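Protein F9 (Vaccinia virus, PDB 6CJ6) takes part in the entry-fusion complex that merges viral and cellular membranes and delivers the virion core into the host cytoplasm. Local coordinates at residues S59-T64 and S98-E104. Residues are numbered along the deposited sequence; the frame is centred on the assembly and turned at random.
With MOH (methanol), chain B; EOH (ethanol), chain C; PGO (S-1,2-propanediol), chain D.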
ATOM      1  N   SER A  59       6.414  12.885   1.307  1.00 35.48           N
ATOM      2  CA  SER A  59       5.907  11.755   0.540  1.00 36.23           C
ATOM      3  C   SER A  59       7.007  11.067  -0.258  1.00 37.01           C
ATOM      4  O   SER A  59       6.897   9.870  -0.554  1.00 32.50           O
ATOM      5  CB  SER A  59       4.782  12.220  -0.382  1.00 37.63           C
ATOM      6  OG  SER A  59       5.199  13.322  -1.170  1.00 38.98           O
ATOM      7  N   ARG A  60       8.065  11.802  -0.622  1.00 36.50           N
ATOM      8  CA  ARG A  60       9.159  11.200  -1.378  1.00 33.89           C
ATOM      9  C   ARG A  60       9.805  10.059  -0.604  1.00 32.46           C
ATOM     10  O   ARG A  60      10.153   9.023  -1.184  1.00 30.88           O
ATOM     11  CB  ARG A  60      10.207  12.254  -1.741  1.00 35.12           C
ATOM     12  CG  ARG A  60       9.869  13.110  -2.954  1.00 33.32           C
ATOM     13  CD  ARG A  60      10.046  12.351  -4.269  1.00 37.46           C
ATOM     14  NE  ARG A  60      11.311  11.628  -4.338  1.00 39.33           N
ATOM     15  CZ  ARG A  60      11.419  10.330  -4.600  1.00 31.70           C
ATOM     16  NH1 ARG A  60      10.337   9.605  -4.836  1.00 31.97           N
ATOM     17  NH2 ARG A  60      12.616   9.757  -4.643  1.00 38.93           N
ATOM     18  N   LEU A  61       9.982  10.232   0.709  1.00 31.23           N
ATOM     19  CA  LEU A  61      10.520   9.148   1.527  1.00 30.08           C
ATOM     20  C   LEU A  61       9.547   7.981   1.594  1.00 27.10           C
ATOM     21  O   LEU A  61       9.962   6.816   1.584  1.00 32.99           O
ATOM     22  CB  LEU A  61      10.841   9.661   2.930  1.00 30.95           C
ATOM     23  CG  LEU A  61      11.195   8.630   4.003  1.00 39.23           C
ATOM     24  CD1 LEU A  61      12.414   7.813   3.595  1.00 37.02           C
ATOM     25  CD2 LEU A  61      11.423   9.319   5.343  1.00 35.64           C
ATOM     26  N   SER A  62       8.248   8.277   1.670  1.00 33.55           N
ATOM     27  CA  SER A  62       7.242   7.223   1.666  1.00 32.53           C
ATOM     28  C   SER A  62       7.333   6.404   0.385  1.00 26.77           C
ATOM     29  O   SER A  62       7.507   5.182   0.423  1.00 27.90           O
ATOM     30  CB  SER A  62       5.848   7.838   1.820  1.00 34.67           C
ATOM     31  OG  SER A  62       5.734   8.564   3.030  1.00 30.07           O
ATOM     32  N   PHE A  63       7.250   7.077  -0.765  1.00 28.10           N
ATOM     33  CA  PHE A  63       7.301   6.381  -2.046  1.00 31.87           C
ATOM     34  C   PHE A  63       8.612   5.629  -2.247  1.00 25.58           C
ATOM     35  O   PHE A  63       8.633   4.596  -2.920  1.00 26.92           O
ATOM     36  CB  PHE A  63       7.057   7.365  -3.189  1.00 26.76           C
ATOM     37  CG  PHE A  63       5.605   7.559  -3.519  1.00 32.21           C
ATOM     38  CD1 PHE A  63       4.921   6.610  -4.262  1.00 25.22           C
ATOM     39  CD2 PHE A  63       4.928   8.689  -3.094  1.00 29.66           C
ATOM     40  CE1 PHE A  63       3.588   6.785  -4.573  1.00 20.28           C
ATOM     41  CE2 PHE A  63       3.592   8.868  -3.400  1.00 29.21           C
ATOM     42  CZ  PHE A  63       2.922   7.910  -4.142  1.00 26.86           C
ATOM     43  N   THR A  64       9.712   6.123  -1.675  1.00 32.40           N
ATOM     44  CA  THR A  64      10.991   5.432  -1.831  1.00 35.15           C
ATOM     45  C   THR A  64      10.966   4.064  -1.158  1.00 28.97           C
ATOM     46  O   THR A  64      11.254   3.045  -1.796  1.00 38.52           O
ATOM     47  CB  THR A  64      12.136   6.297  -1.300  1.00 32.66           C
ATOM     48  OG1 THR A  64      12.245   7.482  -2.096  1.00 30.51           O
ATOM     49  CG2 THR A  64      13.446   5.538  -1.369  1.00 33.17           C
ATOM     50  N   SER A  98      14.706   5.021  -5.712  1.00 35.29           N
ATOM     51  CA  SER A  98      14.524   6.425  -5.371  1.00 35.38           C
ATOM     52  C   SER A  98      13.999   7.260  -6.532  1.00 35.21           C
ATOM     53  O   SER A  98      13.603   8.410  -6.316  1.00 36.56           O
ATOM     54  CB  SER A  98      15.839   7.024  -4.861  1.00 38.25           C
ATOM     55  OG  SER A  98      16.839   6.974  -5.863  1.00 46.72           O
ATOM     56  N   ALA A  99      13.983   6.718  -7.748  1.00 39.25           N
ATOM     57  CA  ALA A  99      13.498   7.470  -8.897  1.00 35.75           C
ATOM     58  C   ALA A  99      11.992   7.667  -8.793  1.00 37.08           C
ATOM     59  O   ALA A  99      11.255   6.723  -8.497  1.00 31.13           O
ATOM     60  CB  ALA A  99      13.823   6.715 -10.184  1.00 28.70           C
ATOM     61  N   VAL A 100      11.537   8.893  -9.048  1.00 28.04           N
ATOM     62  CA  VAL A 100      10.113   9.211  -9.025  1.00 28.44           C
ATOM     63  C   VAL A 100       9.385   8.394 -10.086  1.00 29.64           C
ATOM     64  O   VAL A 100       9.489   8.675 -11.285  1.00 27.48           O
ATOM     65  CB  VAL A 100       9.873  10.721  -9.207  1.00 31.53           C
ATOM     66  CG1 VAL A 100       8.396  11.054  -9.011  1.00 31.47           C
ATOM     67  CG2 VAL A 100      10.741  11.510  -8.238  1.00 27.98           C
ATOM     68  N   SER A 101       8.649   7.374  -9.652  1.00 25.27           N
ATOM     69  CA  SER A 101       7.936   6.513 -10.580  1.00 24.08           C
ATOM     70  C   SER A 101       6.763   7.261 -11.211  1.00 26.05           C
ATOM     71  O   SER A 101       6.376   8.353 -10.785  1.00 28.88           O
ATOM     72  CB  SER A 101       7.419   5.269  -9.855  1.00 30.11           C
ATOM     73  OG  SER A 101       6.547   5.627  -8.794  1.00 23.34           O
ATOM     74  N   LYS A 102       6.200   6.657 -12.258  1.00 27.79           N
ATOM     75  CA  LYS A 102       4.951   7.163 -12.815  1.00 28.16           C
ATOM     76  C   LYS A 102       3.822   7.088 -11.795  1.00 25.38           C
ATOM     77  O   LYS A 102       2.948   7.964 -11.768  1.00 26.37           O
ATOM     78  CB  LYS A 102       4.600   6.379 -14.079  1.00 33.09           C
ATOM     79  CG  LYS A 102       3.158   6.496 -14.537  1.00 37.24           C
ATOM     80  CD  LYS A 102       2.960   5.725 -15.831  1.00 40.58           C
ATOM     81  CE  LYS A 102       1.510   5.340 -16.043  1.00 45.30           C
ATOM     82  NZ  LYS A 102       1.384   4.431 -17.214  1.00 40.04           N
ATOM     83  N   LEU A 103       3.827   6.057 -10.947  1.00 25.23           N
ATOM     84  CA  LEU A 103       2.838   5.968  -9.877  1.00 25.07           C
ATOM     85  C   LEU A 103       2.838   7.231  -9.027  1.00 23.80           C
ATOM     86  O   LEU A 103       1.792   7.855  -8.818  1.00 31.04           O
ATOM     87  CB  LEU A 103       3.122   4.740  -9.009  1.00 25.25           C
ATOM     88  CG  LEU A 103       2.351   4.676  -7.683  1.00 27.69           C
ATOM     89  CD1 LEU A 103       0.859   4.521  -7.929  1.00 19.90           C
ATOM     90  CD2 LEU A 103       2.870   3.558  -6.794  1.00 21.54           C
ATOM     91  N   GLU A 104       4.018   7.637  -8.551  1.00 25.99           N
ATOM     92  CA  GLU A 104       4.110   8.794  -7.667  1.00 24.71           C
ATOM     93  C   GLU A 104       3.692  10.076  -8.377  1.00 25.27           C
ATOM     94  O   GLU A 104       2.999  10.920  -7.795  1.00 22.57           O
ATOM     95  CB  GLU A 104       5.530   8.912  -7.118  1.00 27.48           C
ATOM     96  CG  GLU A 104       5.775  10.158  -6.287  1.00 27.97           C
ATOM     97  CD  GLU A 104       7.089  10.102  -5.541  1.00 28.70           C
ATOM     98  OE1 GLU A 104       7.885   9.177  -5.807  1.00 27.83           O
ATOM     99  OE2 GLU A 104       7.320  10.978  -4.684  1.00 29.83           O
TER
HETATM  100  C   MOH B 242       9.416   6.350  -6.078  1.00 34.36           C
HETATM  101  O   MOH B 242       8.335   6.874  -6.820  1.00 29.28           O
HETATM  102  C1  EOH C 235      14.083  11.290 -10.939  1.00 38.67           C
HETATM  103  C2  EOH C 235      13.574  12.682 -11.240  1.00 42.13           C
HETATM  104  O   EOH C 235      12.973  10.421 -10.684  1.00 31.06           O
HETATM  105  C1  PGO D 249       7.801   3.729 -14.628  1.00 44.91           C
HETATM  106  C2  PGO D 249       6.725   2.889 -15.277  1.00 45.00           C
HETATM  107  C3  PGO D 249       7.527   2.021 -16.156  1.00 48.00           C
HETATM  108  O1  PGO D 249       7.753   5.060 -14.147  1.00 42.56           O
HETATM  109  O2  PGO D 249       5.728   3.555 -16.076  1.00 48.94           O
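Glu104 lies flat over the ring of Phe63 and carries its carboxylate on to Arg60, using both the apolar and the charged part of its side chain. Its CB sits 3.7 Å from the centroid of the Phe63 ring and only 11° off the ring normal, a CH-pi contact over the face. With CG anti to the backbone N (chi1 175°) and the chain extended beyond, CG and CD follow the ring toward Phe63 CB, and the carboxylate stacks with its plane 14° from that of the ring. Leu103 takes the ring edge, its CG 4.0 Å from Phe63 CE1. The long chain of Arg60, bent at chi2 and chi3, crosses Glu104 at about a right angle and turns its guanidinium edge to the carboxylate for a salt bridge, NH1 to OE1 2.7 Å; both hydrogen bonds from Arg60 NH1 are weak, the one to Glu104 OE1 short but bent, the one to OE2 straight but long at 3.3 Å. Branched Val100 lays CG2 over one guanidinium face, 3.9 Å from Arg60 CZ. The contact joins the first turn of helix 59-74 to the start of helix 102-113 and the loop before it, within the helical bundle that packs against the beta-sheets in the L1/F9 fold. There Ser101 is the N-cap: its short hydroxyl accepts from Glu104 N at 3.2 Å. A methanol, probably from the crystallisation liquor, receives hydrogen bonds from Ser101 N and OG and donates to Glu104 OE1 (MOH O to OE1 2.6 Å), bridging the helix cap to the carboxylate of Glu104.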